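Local atomic coordinates of tyrosinase (Aspergillus oryzae, PDB entry 3W6W), a protein that holds two copper ions as the precursor of a tyrosinase, which probably oxidises phenols and catechols to quinones once it is activated. Residues 475-480 / 538-543; 581-586 / 603-608; 199-204 / 234-239. All coordinates share one frame; numbering follows the deposited sequence.

Contact 1 (475-480 / 538-543); sequences SIRYSR and LSVSQL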
ATOM      1  N   SER A 475      -8.264   6.791 -31.630  1.00 15.50           N
ATOM      2  CA  SER A 475      -7.331   5.817 -32.191  1.00 16.07           C
ATOM      3  C   SER A 475      -5.921   6.205 -31.776  1.00 16.17           C
ATOM      4  O   SER A 475      -5.597   7.394 -31.714  1.00 16.12           O
ATOM      5  CB  SER A 475      -7.427   5.782 -33.719  1.00 16.52           C
ATOM      6  OG  SER A 475      -7.188   7.057 -34.282  1.00 16.60           O
ATOM      7  N   ILE A 476      -5.094   5.207 -31.485  1.00 15.43           N
ATOM      8  CA  ILE A 476      -3.728   5.444 -31.043  1.00 15.56           C
ATOM      9  C   ILE A 476      -2.795   4.476 -31.757  1.00 16.18           C
ATOM     10  O   ILE A 476      -2.944   3.261 -31.637  1.00 16.20           O
ATOM     11  CB  ILE A 476      -3.555   5.256 -29.505  1.00 14.95           C
ATOM     12  CG1 ILE A 476      -4.520   6.146 -28.716  1.00 14.06           C
ATOM     13  CG2 ILE A 476      -2.117   5.544 -29.090  1.00 15.30           C
ATOM     14  CD1 ILE A 476      -5.857   5.490 -28.389  1.00 13.56           C
ATOM     15  N   ARG A 477      -1.828   5.006 -32.495  1.00 16.80           N
ATOM     16  CA  ARG A 477      -0.843   4.160 -33.163  1.00 17.15           C
ATOM     17  C   ARG A 477       0.549   4.637 -32.767  1.00 17.31           C
ATOM     18  O   ARG A 477       0.844   5.835 -32.831  1.00 17.43           O
ATOM     19  CB  ARG A 477      -1.040   4.172 -34.685  1.00 17.33           C
ATOM     20  CG  ARG A 477      -0.115   3.206 -35.429  1.00 17.45           C
ATOM     21  CD  ARG A 477      -0.641   2.871 -36.824  1.00 17.45           C
ATOM     22  NE  ARG A 477      -0.641   4.033 -37.709  1.00 17.61           N
ATOM     23  CZ  ARG A 477      -1.309   4.104 -38.856  1.00 18.36           C
ATOM     24  NH1 ARG A 477      -2.036   3.081 -39.279  1.00 18.56           N
ATOM     25  NH2 ARG A 477      -1.259   5.207 -39.579  1.00 19.09           N
ATOM     26  N   TYR A 478       1.394   3.704 -32.345  1.00 18.32           N
ATOM     27  CA  TYR A 478       2.682   4.041 -31.750  1.00 18.38           C
ATOM     28  C   TYR A 478       3.696   2.949 -32.057  1.00 18.28           C
ATOM     29  O   TYR A 478       3.333   1.902 -32.589  1.00 18.16           O
ATOM     30  CB  TYR A 478       2.548   4.224 -30.227  1.00 18.09           C
ATOM     31  CG  TYR A 478       2.136   2.968 -29.492  1.00 17.60           C
ATOM     32  CD1 TYR A 478       0.799   2.600 -29.411  1.00 17.45           C
ATOM     33  CD2 TYR A 478       3.077   2.153 -28.871  1.00 17.13           C
ATOM     34  CE1 TYR A 478       0.406   1.451 -28.744  1.00 17.02           C
ATOM     35  CE2 TYR A 478       2.694   0.990 -28.197  1.00 16.44           C
ATOM     36  CZ  TYR A 478       1.354   0.649 -28.134  1.00 16.41           C
ATOM     37  OH  TYR A 478       0.964  -0.499 -27.483  1.00 15.76           O
ATOM     38  N   SER A 479       4.956   3.187 -31.699  1.00 22.34           N
ATOM     39  CA  SER A 479       5.991   2.160 -31.818  1.00 22.10           C
ATOM     40  C   SER A 479       6.403   1.638 -30.447  1.00 21.59           C
ATOM     41  O   SER A 479       6.796   2.411 -29.573  1.00 21.64           O
ATOM     42  CB  SER A 479       7.223   2.706 -32.540  1.00 22.43           C
ATOM     43  OG  SER A 479       8.330   1.825 -32.389  1.00 22.18           O
ATOM     44  N   ARG A 480       6.327   0.324 -30.266  1.00 22.29           N
ATOM     45  CA  ARG A 480       6.698  -0.325 -29.010  0.65 21.65           C
ATOM     46  C   ARG A 480       8.165  -0.059 -28.680  1.00 21.72           C
ATOM     47  O   ARG A 480       8.576  -0.098 -27.522  1.00 21.37           O
ATOM     48  CB  ARG A 480       6.450  -1.836 -29.123  0.65 21.24           C
ATOM     49  CG  ARG A 480       6.594  -2.643 -27.830  0.65 20.50           C
ATOM     50  CD  ARG A 480       5.913  -4.007 -27.970  0.65 20.28           C
ATOM     51  NE  ARG A 480       6.047  -4.860 -26.789  0.65 19.64           N
ATOM     52  CZ  ARG A 480       6.874  -5.900 -26.700  0.65 19.51           C
ATOM     53  NH1 ARG A 480       7.664  -6.215 -27.718  0.65 19.88           N
ATOM     54  NH2 ARG A 480       6.920  -6.628 -25.587  0.65 19.01           N
ATOM     55  N   LEU A 538       4.570  -1.193 -36.070  1.00 19.81           N
ATOM     56  CA  LEU A 538       3.686  -0.321 -35.297  1.00 19.57           C
ATOM     57  C   LEU A 538       2.730  -1.129 -34.425  1.00 19.47           C
ATOM     58  O   LEU A 538       2.523  -2.318 -34.669  1.00 19.62           O
ATOM     59  CB  LEU A 538       2.877   0.584 -36.231  1.00 19.71           C
ATOM     60  CG  LEU A 538       3.714   1.530 -37.098  1.00 19.75           C
ATOM     61  CD1 LEU A 538       2.846   2.298 -38.087  1.00 19.85           C
ATOM     62  CD2 LEU A 538       4.457   2.482 -36.186  1.00 19.32           C
ATOM     63  N   SER A 539       2.160  -0.464 -33.418  1.00 16.45           N
ATOM     64  CA  SER A 539       1.184  -1.050 -32.498  1.00 16.34           C
ATOM     65  C   SER A 539      -0.039  -0.148 -32.423  1.00 16.24           C
ATOM     66  O   SER A 539       0.071   1.071 -32.568  1.00 16.03           O
ATOM     67  CB  SER A 539       1.790  -1.203 -31.104  1.00 15.99           C
ATOM     68  OG  SER A 539       2.849  -2.142 -31.099  1.00 15.91           O
ATOM     69  N   VAL A 540      -1.211  -0.737 -32.208  1.00 14.33           N
ATOM     70  CA  VAL A 540      -2.421   0.074 -32.107  1.00 14.10           C
ATOM     71  C   VAL A 540      -3.243  -0.239 -30.864  1.00 13.83           C
ATOM     72  O   VAL A 540      -3.197  -1.349 -30.305  1.00 13.87           O
ATOM     73  CB  VAL A 540      -3.335  -0.064 -33.338  1.00 14.29           C
ATOM     74  CG1 VAL A 540      -2.683   0.547 -34.572  1.00 14.49           C
ATOM     75  CG2 VAL A 540      -3.712  -1.521 -33.580  1.00 14.47           C
ATOM     76  N   SER A 541      -3.977   0.777 -30.424  1.00 14.58           N
ATOM     77  CA  SER A 541      -4.984   0.636 -29.389  1.00 14.23           C
ATOM     78  C   SER A 541      -6.111   1.621 -29.678  1.00 13.64           C
ATOM     79  O   SER A 541      -6.043   2.428 -30.605  1.00 13.58           O
ATOM     80  CB  SER A 541      -4.380   0.891 -28.004  1.00 14.06           C
ATOM     81  OG  SER A 541      -5.312   0.597 -26.969  1.00 13.78           O
ATOM     82  N   GLN A 542      -7.154   1.543 -28.866  1.00 17.40           N
ATOM     83  CA  GLN A 542      -8.337   2.371 -29.030  1.00 16.94           C
ATOM     84  C   GLN A 542      -8.890   2.705 -27.656  1.00 16.61           C
ATOM     85  O   GLN A 542      -8.884   1.857 -26.768  1.00 16.63           O
ATOM     86  CB  GLN A 542      -9.394   1.612 -29.822  1.00 16.98           C
ATOM     87  CG  GLN A 542     -10.590   2.448 -30.254  1.00 16.78           C
ATOM     88  CD  GLN A 542     -11.816   1.592 -30.499  1.00 16.80           C
ATOM     89  OE1 GLN A 542     -12.632   1.383 -29.600  1.00 16.74           O
ATOM     90  NE2 GLN A 542     -11.951   1.086 -31.715  1.00 16.96           N
ATOM     91  N   LEU A 543      -9.364   3.937 -27.484  1.00 14.52           N
ATOM     92  CA  LEU A 543     -10.022   4.347 -26.249  1.00 14.47           C
ATOM     93  C   LEU A 543     -11.441   4.829 -26.502  1.00 14.77           C
ATOM     94  O   LEU A 543     -11.701   5.480 -27.518  1.00 14.93           O
ATOM     95  CB  LEU A 543      -9.249   5.478 -25.572  1.00 14.44           C
ATOM     96  CG  LEU A 543      -7.877   5.131 -25.007  1.00 14.29           C
ATOM     97  CD1 LEU A 543      -7.132   6.389 -24.548  1.00 14.29           C
ATOM     98  CD2 LEU A 543      -8.022   4.138 -23.870  1.00 14.30           C
TER
HETATM   99  O   HOH W   1       5.262  -1.656 -32.082  1.00 17.13           O
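The Tyr-478 ring lays one face over the side chain of Ser-539, whose CB stands 3.8 Å from the ring centroid and is offset toward the rim at CZ: a CH-pi contact. With chi1 at 64°, CG of Tyr-478 sits between its own backbone N and carbonyl carbon, which brings the ring back over the neighbouring strand. Beside this contact the backbones form an antiparallel hydrogen-bonded pair, Ser-539 N giving to Tyr-478 O at 2.8 Å and Tyr-478 N to Ser-539 O at 3.0 Å. Ile-476 and Ser-541 repeat the exchange, and Ile-476 CD1 reaches Leu-543 CG at 4.0 Å.

On the face of Arg-477 and Val-540, the arginine CG and CD run beside Val-540 CG1. The chain then bends at chi3 (66°), and its guanidinium makes a salt bridge with Glu-581 and a cation-pi contact with Tyr-306. Further out, Ile-490 and Val-514 cover Ile-476 and Tyr-478. Ser-539 OG, 2.7 Å from a water that accepts from Arg-480 N, bonds Asn-99, the neighbour of copper ligand His-98. Backbone bonds hold the strands, with Ile-476 and Leu-543 packing beside them, while Arg-477 and Ser-539 send polar ends elsewhere, the serine tying strand 538-544 to the copper-binding domain.

Contact 2 (581-586 / 603-608); sequences EVALHK and YRRVAD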
ATOM      1  N   GLU A 581       0.454   8.717 -33.236  1.00 19.53           N
ATOM      2  CA  GLU A 581      -0.662   9.114 -34.080  1.00 20.27           C
ATOM      3  C   GLU A 581      -1.953   8.937 -33.301  1.00 20.38           C
ATOM      4  O   GLU A 581      -2.348   7.812 -33.011  1.00 21.74           O
ATOM      5  CB  GLU A 581      -0.700   8.263 -35.348  1.00 21.92           C
ATOM      6  CG  GLU A 581       0.605   8.238 -36.117  1.00 23.90           C
ATOM      7  CD  GLU A 581       0.589   7.211 -37.222  1.00 26.08           C
ATOM      8  OE1 GLU A 581      -0.181   7.414 -38.188  1.00 27.00           O
ATOM      9  OE2 GLU A 581       1.350   6.211 -37.146  1.00 27.21           O
ATOM     10  N   VAL A 582      -2.586  10.055 -32.960  1.00 21.25           N
ATOM     11  CA  VAL A 582      -3.831  10.064 -32.207  1.00 20.12           C
ATOM     12  C   VAL A 582      -4.903  10.788 -33.021  1.00 20.29           C
ATOM     13  O   VAL A 582      -4.650  11.846 -33.596  1.00 20.13           O
ATOM     14  CB  VAL A 582      -3.660  10.782 -30.842  1.00 17.49           C
ATOM     15  CG1 VAL A 582      -4.988  10.856 -30.092  1.00 16.35           C
ATOM     16  CG2 VAL A 582      -2.615  10.071 -29.989  1.00 17.46           C
ATOM     17  N   ALA A 583      -6.094  10.214 -33.095  1.00 17.58           N
ATOM     18  CA  ALA A 583      -7.212  10.902 -33.726  1.00 18.46           C
ATOM     19  C   ALA A 583      -8.526  10.594 -33.025  1.00 18.22           C
ATOM     20  O   ALA A 583      -8.689   9.537 -32.415  1.00 17.75           O
ATOM     21  CB  ALA A 583      -7.297  10.550 -35.203  1.00 19.89           C
ATOM     22  N   LEU A 584      -9.452  11.538 -33.109  1.00 18.97           N
ATOM     23  CA  LEU A 584     -10.793  11.376 -32.579  1.00 19.37           C
ATOM     24  C   LEU A 584     -11.737  11.082 -33.738  1.00 20.69           C
ATOM     25  O   LEU A 584     -11.688  11.749 -34.775  1.00 21.68           O
ATOM     26  CB  LEU A 584     -11.209  12.657 -31.856  1.00 19.85           C
ATOM     27  CG  LEU A 584     -12.571  12.725 -31.158  1.00 20.80           C
ATOM     28  CD1 LEU A 584     -12.626  11.705 -30.025  1.00 20.04           C
ATOM     29  CD2 LEU A 584     -12.818  14.130 -30.634  1.00 21.84           C
ATOM     30  N   HIS A 585     -12.596  10.091 -33.557  1.00 21.00           N
ATOM     31  CA  HIS A 585     -13.541   9.677 -34.579  1.00 22.38           C
ATOM     32  C   HIS A 585     -14.945   9.642 -34.011  1.00 23.39           C
ATOM     33  O   HIS A 585     -15.132   9.347 -32.830  1.00 23.06           O
ATOM     34  CB  HIS A 585     -13.171   8.297 -35.110  1.00 22.42           C
ATOM     35  CG  HIS A 585     -11.721   8.163 -35.448  1.00 21.70           C
ATOM     36  ND1 HIS A 585     -11.238   8.315 -36.731  1.00 22.61           N
ATOM     37  CD2 HIS A 585     -10.646   7.915 -34.665  1.00 20.51           C
ATOM     38  CE1 HIS A 585      -9.927   8.159 -36.723  1.00 22.10           C
ATOM     39  NE2 HIS A 585      -9.541   7.920 -35.481  1.00 20.75           N
ATOM     40  N   LYS A 586     -15.923   9.932 -34.858  1.00 24.96           N
ATOM     41  CA  LYS A 586     -17.306  10.029 -34.433  1.00 26.45           C
ATOM     42  C   LYS A 586     -18.186   9.178 -35.334  1.00 27.87           C
ATOM     43  O   LYS A 586     -17.937   9.077 -36.536  1.00 28.19           O
ATOM     44  CB  LYS A 586     -17.762  11.490 -34.507  1.00 27.61           C
ATOM     45  CG  LYS A 586     -19.225  11.712 -34.157  1.00 29.73           C
ATOM     46  CD  LYS A 586     -19.625  13.165 -34.357  1.00 31.39           C
ATOM     47  CE  LYS A 586     -21.037  13.413 -33.865  1.00 33.87           C
ATOM     48  NZ  LYS A 586     -21.426  14.850 -33.997  1.00 35.99           N
ATOM     49  N   TYR A 603     -17.430   5.267 -38.710  1.00 30.16           N
ATOM     50  CA  TYR A 603     -16.796   6.344 -37.955  1.00 28.46           C
ATOM     51  C   TYR A 603     -16.097   7.307 -38.907  1.00 28.17           C
ATOM     52  O   TYR A 603     -15.524   6.887 -39.913  1.00 28.82           O
ATOM     53  CB  TYR A 603     -15.781   5.782 -36.957  1.00 27.61           C
ATOM     54  CG  TYR A 603     -16.405   5.158 -35.730  1.00 28.91           C
ATOM     55  CD1 TYR A 603     -16.901   3.862 -35.763  1.00 30.66           C
ATOM     56  CD2 TYR A 603     -16.498   5.867 -34.539  1.00 28.59           C
ATOM     57  CE1 TYR A 603     -17.475   3.286 -34.641  1.00 31.99           C
ATOM     58  CE2 TYR A 603     -17.066   5.302 -33.415  1.00 30.33           C
ATOM     59  CZ  TYR A 603     -17.552   4.010 -33.471  1.00 31.94           C
ATOM     60  OH  TYR A 603     -18.119   3.440 -32.357  1.00 33.27           O
ATOM     61  N   ARG A 604     -16.157   8.597 -38.601  1.00 41.79           N
ATOM     62  CA  ARG A 604     -15.439   9.588 -39.389  1.00 40.38           C
ATOM     63  C   ARG A 604     -14.472  10.366 -38.500  1.00 38.34           C
ATOM     64  O   ARG A 604     -14.785  10.676 -37.351  1.00 37.94           O
ATOM     65  CB  ARG A 604     -16.416  10.534 -40.093  1.00 40.66           C
ATOM     66  CG  ARG A 604     -17.180  11.466 -39.163  1.00 40.49           C
ATOM     67  CD  ARG A 604     -18.173  12.318 -39.938  1.00 41.09           C
ATOM     68  NE  ARG A 604     -18.630  13.486 -39.187  1.00 40.85           N
ATOM     69  CZ  ARG A 604     -19.678  13.495 -38.367  1.00 42.28           C
ATOM     70  NH1 ARG A 604     -20.385  12.389 -38.170  1.00 43.99           N
ATOM     71  NH2 ARG A 604     -20.019  14.613 -37.738  1.00 42.05           N
ATOM     72  N   ARG A 605     -13.292  10.673 -39.028  1.00 36.92           N
ATOM     73  CA  ARG A 605     -12.314  11.446 -38.271  1.00 34.88           C
ATOM     74  C   ARG A 605     -12.796  12.884 -38.086  1.00 34.04           C
ATOM     75  O   ARG A 605     -13.217  13.530 -39.048  1.00 34.50           O
ATOM     76  CB  ARG A 605     -10.952  11.418 -38.968  1.00 34.46           C
ATOM     77  CG  ARG A 605      -9.837  12.092 -38.184  1.00 32.49           C
ATOM     78  CD  ARG A 605      -8.540  12.077 -38.973  1.00 32.58           C
ATOM     79  NE  ARG A 605      -8.195  10.721 -39.389  1.00 34.10           N
ATOM     80  CZ  ARG A 605      -7.057  10.109 -39.085  1.00 33.99           C
ATOM     81  NH1 ARG A 605      -6.141  10.729 -38.352  1.00 32.34           N
ATOM     82  NH2 ARG A 605      -6.833   8.871 -39.512  1.00 35.60           N
ATOM     83  N   VAL A 606     -12.746  13.377 -36.851  1.00 25.27           N
ATOM     84  CA  VAL A 606     -13.204  14.733 -36.549  1.00 26.49           C
ATOM     85  C   VAL A 606     -12.119  15.624 -35.935  1.00 26.02           C
ATOM     86  O   VAL A 606     -12.260  16.849 -35.904  1.00 27.58           O
ATOM     87  CB  VAL A 606     -14.451  14.744 -35.638  1.00 26.81           C
ATOM     88  CG1 VAL A 606     -15.646  14.127 -36.352  1.00 28.01           C
ATOM     89  CG2 VAL A 606     -14.165  14.019 -34.336  1.00 24.92           C
ATOM     90  N   ALA A 607     -11.041  15.020 -35.448  1.00 24.20           N
ATOM     91  CA  ALA A 607      -9.906  15.801 -34.960  1.00 23.89           C
ATOM     92  C   ALA A 607      -8.623  14.988 -34.964  1.00 22.50           C
ATOM     93  O   ALA A 607      -8.641  13.787 -34.710  1.00 21.35           O
ATOM     94  CB  ALA A 607     -10.176  16.343 -33.558  1.00 23.41           C
ATOM     95  N   ASP A 608      -7.511  15.659 -35.236  1.00 29.22           N
ATOM     96  CA  ASP A 608      -6.200  15.043 -35.135  1.00 28.72           C
ATOM     97  C   ASP A 608      -5.530  15.485 -33.851  1.00 27.21           C
ATOM     98  O   ASP A 608      -5.688  16.624 -33.415  1.00 26.91           O
ATOM     99  CB  ASP A 608      -5.336  15.401 -36.342  1.00 29.46           C
ATOM    100  CG  ASP A 608      -5.802  14.715 -37.602  1.00 30.94           C
ATOM    101  OD1 ASP A 608      -5.723  13.466 -37.658  1.00 31.79           O
ATOM    102  OD2 ASP A 608      -6.257  15.416 -38.523  1.00 32.26           O
TER
HETATM  103  O   HOH W   2      -3.649  12.145 -36.174  1.00 39.26           O
HETATM  104  O   HOH W   3     -12.519   7.505 -39.098  1.00 31.75           O
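Arg-605 lies alongside His-585 and points the same way. Its CB starts 3.8 Å from His-585 ND1, and CG comes next, 3.9 Å from Leu-584 O. The chain turns at chi3 (-54°), leaving NE 4.1 Å from His-585 CE1 and setting that ring carbon over a face of the guanidinium, near its rim; the two planes stand 74° apart. At the tip NH1 meets the methyl of Ala-583 and, in the guanidinium plane, forms a salt bridge to Asp-608 OD1 at 2.9 Å. That bridge is internal to 603-608; a water donating to Asp-608 OD1 and Val-582 O spans the pair. The imidazole is held at its far end, where NE2 bonds Ser-475 of the next strand.

The other face carries Lys-586 and Arg-604 side by side, Lys-586 NZ 4.0 Å from Arg-604 NH2, eased perhaps by weak, long ion pairs to Glu-470 and Glu-588. On that side Leu-584 CG packs at 3.8 Å on Val-606 CG2. Leu-584 O accepts from Val-606 N at 2.8 Å and, weakly, from Ala-607 N at 3.4 Å. Two residues facing one is a classic beta bulge, here in an antiparallel strand pair of the C-terminal sheet.

Contact 3 (199-204 / 234-239); sequences RFQMQT and CQSTTK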
ATOM      1  N   ARG A 199       1.785 -12.785  -2.961  1.00 11.20           N
ATOM      2  CA  ARG A 199       3.081 -12.355  -3.486  1.00 11.74           C
ATOM      3  C   ARG A 199       3.927 -13.600  -3.614  1.00 12.31           C
ATOM      4  O   ARG A 199       3.570 -14.657  -3.095  1.00 12.39           O
ATOM      5  CB  ARG A 199       3.779 -11.368  -2.542  1.00 11.92           C
ATOM      6  CG  ARG A 199       3.980 -11.850  -1.114  1.00 11.98           C
ATOM      7  CD  ARG A 199       5.226 -12.671  -0.889  1.00 12.92           C
ATOM      8  NE  ARG A 199       5.403 -12.856   0.546  1.00 13.11           N
ATOM      9  CZ  ARG A 199       5.912 -11.926   1.353  1.00 12.93           C
ATOM     10  NH1 ARG A 199       6.335 -10.768   0.843  1.00 12.79           N
ATOM     11  NH2 ARG A 199       6.029 -12.157   2.658  1.00 13.02           N
ATOM     12  N   PHE A 200       5.068 -13.445  -4.268  1.00  8.03           N
ATOM     13  CA  PHE A 200       6.076 -14.503  -4.290  1.00  8.97           C
ATOM     14  C   PHE A 200       7.361 -13.939  -3.700  1.00 10.04           C
ATOM     15  O   PHE A 200       7.844 -12.886  -4.134  1.00 10.37           O
ATOM     16  CB  PHE A 200       6.300 -15.008  -5.713  1.00  9.19           C
ATOM     17  CG  PHE A 200       7.465 -15.952  -5.849  1.00 10.21           C
ATOM     18  CD1 PHE A 200       7.467 -17.193  -5.204  1.00 10.25           C
ATOM     19  CD2 PHE A 200       8.544 -15.623  -6.651  1.00 11.23           C
ATOM     20  CE1 PHE A 200       8.539 -18.062  -5.333  1.00 10.97           C
ATOM     21  CE2 PHE A 200       9.618 -16.507  -6.795  1.00 11.97           C
ATOM     22  CZ  PHE A 200       9.611 -17.718  -6.132  1.00 11.70           C
ATOM     23  N   GLN A 201       7.882 -14.613  -2.678  1.00 20.26           N
ATOM     24  CA  GLN A 201       9.053 -14.136  -1.956  1.00 20.80           C
ATOM     25  C   GLN A 201      10.099 -15.226  -1.874  1.00 21.67           C
ATOM     26  O   GLN A 201       9.795 -16.377  -1.553  1.00 21.53           O
ATOM     27  CB  GLN A 201       8.698 -13.690  -0.539  1.00 19.90           C
ATOM     28  CG  GLN A 201       9.902 -13.152   0.213  1.00 20.11           C
ATOM     29  CD  GLN A 201       9.535 -12.545   1.528  1.00 19.28           C
ATOM     30  OE1 GLN A 201       9.510 -11.319   1.676  1.00 18.79           O
ATOM     31  NE2 GLN A 201       9.245 -13.396   2.504  1.00 19.21           N
ATOM     32  N   MET A 202      11.331 -14.851  -2.172  1.00 15.38           N
ATOM     33  CA  MET A 202      12.445 -15.772  -2.078  0.74 15.76           C
ATOM     34  C   MET A 202      13.223 -15.499  -0.802  1.00 15.52           C
ATOM     35  O   MET A 202      12.917 -14.557  -0.095  1.00 15.01           O
ATOM     36  CB  MET A 202      13.299 -15.614  -3.312  0.74 16.52           C
ATOM     37  CG  MET A 202      12.403 -15.584  -4.527  0.74 16.57           C
ATOM     38  SD  MET A 202      13.323 -15.926  -6.014  0.74 17.14           S
ATOM     39  CE  MET A 202      13.807 -17.644  -5.776  0.74 16.72           C
ATOM     40  N   GLN A 203      14.220 -16.322  -0.500  1.00 18.24           N
ATOM     41  CA  GLN A 203      14.916 -16.206   0.776  0.50 17.96           C
ATOM     42  C   GLN A 203      15.977 -15.104   0.780  1.00 18.13           C
ATOM     43  O   GLN A 203      16.431 -14.665   1.840  1.00 17.72           O
ATOM     44  CB  GLN A 203      15.513 -17.554   1.188  0.50 18.08           C
ATOM     45  CG  GLN A 203      14.471 -18.574   1.633  0.50 17.74           C
ATOM     46  CD  GLN A 203      14.220 -19.660   0.602  0.50 18.01           C
ATOM     47  OE1 GLN A 203      14.732 -19.602  -0.520  0.50 18.43           O
ATOM     48  NE2 GLN A 203      13.440 -20.670   0.984  0.50 17.72           N
ATOM     49  N   THR A 204      16.371 -14.654  -0.407  1.00 14.90           N
ATOM     50  CA  THR A 204      17.355 -13.582  -0.526  1.00 15.09           C
ATOM     51  C   THR A 204      16.886 -12.639  -1.620  1.00 15.44           C
ATOM     52  O   THR A 204      15.926 -12.953  -2.334  1.00 15.62           O
ATOM     53  CB  THR A 204      18.737 -14.120  -0.923  1.00 15.61           C
ATOM     54  OG1 THR A 204      18.627 -14.789  -2.186  1.00 16.16           O
ATOM     55  CG2 THR A 204      19.270 -15.106   0.107  1.00 15.70           C
ATOM     56  N   CYS A 234      14.858  -6.637  -4.936  1.00 13.00           N
ATOM     57  CA  CYS A 234      13.623  -7.163  -4.345  1.00 12.81           C
ATOM     58  C   CYS A 234      13.801  -8.606  -3.960  1.00 12.66           C
ATOM     59  O   CYS A 234      14.342  -9.389  -4.728  1.00 12.12           O
ATOM     60  CB  CYS A 234      12.492  -7.127  -5.355  1.00 11.70           C
ATOM     61  SG  CYS A 234      12.037  -5.480  -5.935  1.00 11.61           S
ATOM     62  N   GLN A 235      13.309  -8.952  -2.782  1.00 15.37           N
ATOM     63  CA  GLN A 235      13.201 -10.326  -2.350  1.00 15.16           C
ATOM     64  C   GLN A 235      11.777 -10.816  -2.654  1.00 14.35           C
ATOM     65  O   GLN A 235      11.570 -11.983  -3.000  1.00 13.68           O
ATOM     66  CB  GLN A 235      13.546 -10.376  -0.858  1.00 15.57           C
ATOM     67  CG  GLN A 235      13.157 -11.589  -0.117  1.00 15.32           C
ATOM     68  CD  GLN A 235      13.566 -11.518   1.364  1.00 15.43           C
ATOM     69  OE1 GLN A 235      13.869 -10.440   1.920  1.00 15.56           O
ATOM     70  NE2 GLN A 235      13.568 -12.664   2.003  1.00 15.33           N
ATOM     71  N   SER A 236      10.804  -9.906  -2.540  1.00 11.32           N
ATOM     72  CA  SER A 236       9.402 -10.190  -2.828  1.00 10.10           C
ATOM     73  C   SER A 236       8.916  -9.419  -4.051  1.00  9.35           C
ATOM     74  O   SER A 236       9.379  -8.302  -4.332  1.00  9.64           O
ATOM     75  CB  SER A 236       8.527  -9.785  -1.620  1.00  9.80           C
ATOM     76  OG  SER A 236       7.135 -10.016  -1.862  1.00  8.97           O
ATOM     77  N   THR A 237       7.948 -10.000  -4.758  1.00  9.64           N
ATOM     78  CA  THR A 237       7.234  -9.270  -5.792  1.00  9.02           C
ATOM     79  C   THR A 237       6.449  -8.140  -5.092  1.00  9.02           C
ATOM     80  O   THR A 237       6.109  -8.243  -3.906  1.00  9.21           O
ATOM     81  CB  THR A 237       6.292 -10.193  -6.587  1.00  8.33           C
ATOM     82  OG1 THR A 237       5.387 -10.848  -5.692  1.00  8.27           O
ATOM     83  CG2 THR A 237       7.088 -11.257  -7.353  1.00  8.19           C
ATOM     84  N   THR A 238       6.168  -7.059  -5.813  1.00  8.73           N
ATOM     85  CA  THR A 238       5.507  -5.902  -5.210  1.00  8.72           C
ATOM     86  C   THR A 238       4.585  -5.242  -6.225  1.00  8.35           C
ATOM     87  O   THR A 238       4.795  -5.372  -7.431  1.00  8.22           O
ATOM     88  CB  THR A 238       6.554  -4.883  -4.690  1.00  9.25           C
ATOM     89  OG1 THR A 238       5.899  -3.780  -4.067  1.00  9.13           O
ATOM     90  CG2 THR A 238       7.422  -4.330  -5.836  1.00  9.53           C
ATOM     91  N   LYS A 239       3.548  -4.589  -5.713  1.00  9.45           N
ATOM     92  CA  LYS A 239       2.660  -3.752  -6.514  1.00  9.31           C
ATOM     93  C   LYS A 239       2.826  -2.341  -5.986  1.00  9.38           C
ATOM     94  O   LYS A 239       2.543  -2.078  -4.821  1.00  9.47           O
ATOM     95  CB  LYS A 239       1.198  -4.195  -6.376  1.00  9.47           C
ATOM     96  CG  LYS A 239       0.926  -5.628  -6.835  1.00  9.52           C
ATOM     97  CD  LYS A 239      -0.485  -6.054  -6.375  1.00 10.05           C
ATOM     98  CE  LYS A 239      -0.834  -7.476  -6.764  1.00  9.88           C
ATOM     99  NZ  LYS A 239       0.129  -8.462  -6.209  1.00  9.45           N
TER
HETATM  100  O   HOH W   4      14.494 -14.268   3.900  1.00 19.14           O
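Gln-235 has by far the most surface buried here, and it meets segment 199-204 with both backbone and side chain. Its carbonyl O accepts from Met-202 N at 3.0 Å. The side chain, with CG anti to the backbone N (chi1 164°) and extended from there, returns along the same neighbour, and NE2 donates to Met-202 O at 2.9 Å. That bond lies in the plane of both the amide and the carbonyl. A water bridges NE2, through a weak bond, to Gln-203 O. Midway, Gln-235 CG rests on Gln-201 CG at 3.6 Å, the two glutamines crossing with their amides 32° apart. The remaining end, OE1, bonds Ser-192 of the second subunit, which together with the in-plane NE2 bond fixes the rotation of the amide, while Met-178 of that subunit packs on both glutamines.

Thr-237 also holds its neighbour, Phe-200, twice, with the roles of backbone and side chain reversed. Its backbone N gives to Phe-200 O at 3.0 Å, and its OG1 takes the Phe-200 N-H at 3.0 Å in a nearly straight bond (174°). CG2 meanwhile touches the CB of Phe-200.

Between them Ser-236 turns OG toward Arg-199. NH1 of Arg-199 donates to Ser-236 OG at 2.9 Å, while the hydroxyl gives its own proton to Thr-237 O, so it serves as acceptor and donor at once. NH1 also has a salt bridge to Asp-253, and Gln-201 CD lies over one face of the same guanidinium, 3.5 Å above its plane. The arginine is thus held at edge and face.

The two backbones run in opposite directions and meet at a single bridge, Gln-201 with Ser-236. This is an isolated beta bridge between irregular loops of the tyrosinase central domain, placed at the subunit interface.

How the contacts relate
Contacts 1 and 2 belong to one sheet and touch: strand 470-479 pairs with 538-544 on one side and 581-588 on the other. A salt bridge and a hydrogen bond between side chains link them across that second edge. Contact 1 is the buried one, nearer the centre of the chain, its apolar side closed over by other strands; contact 2 is further out and carries more charge, with exposed arginines and an aspartate. Contact 3 stands apart, its nearest atoms about 18 Å from contact 1 and about 28 Å from contact 2, across the chain's centre. Lacking regular strands, it relies on side-chain bonds to backbone as much as on backbone pairing, and it alone of the three meets the second subunit.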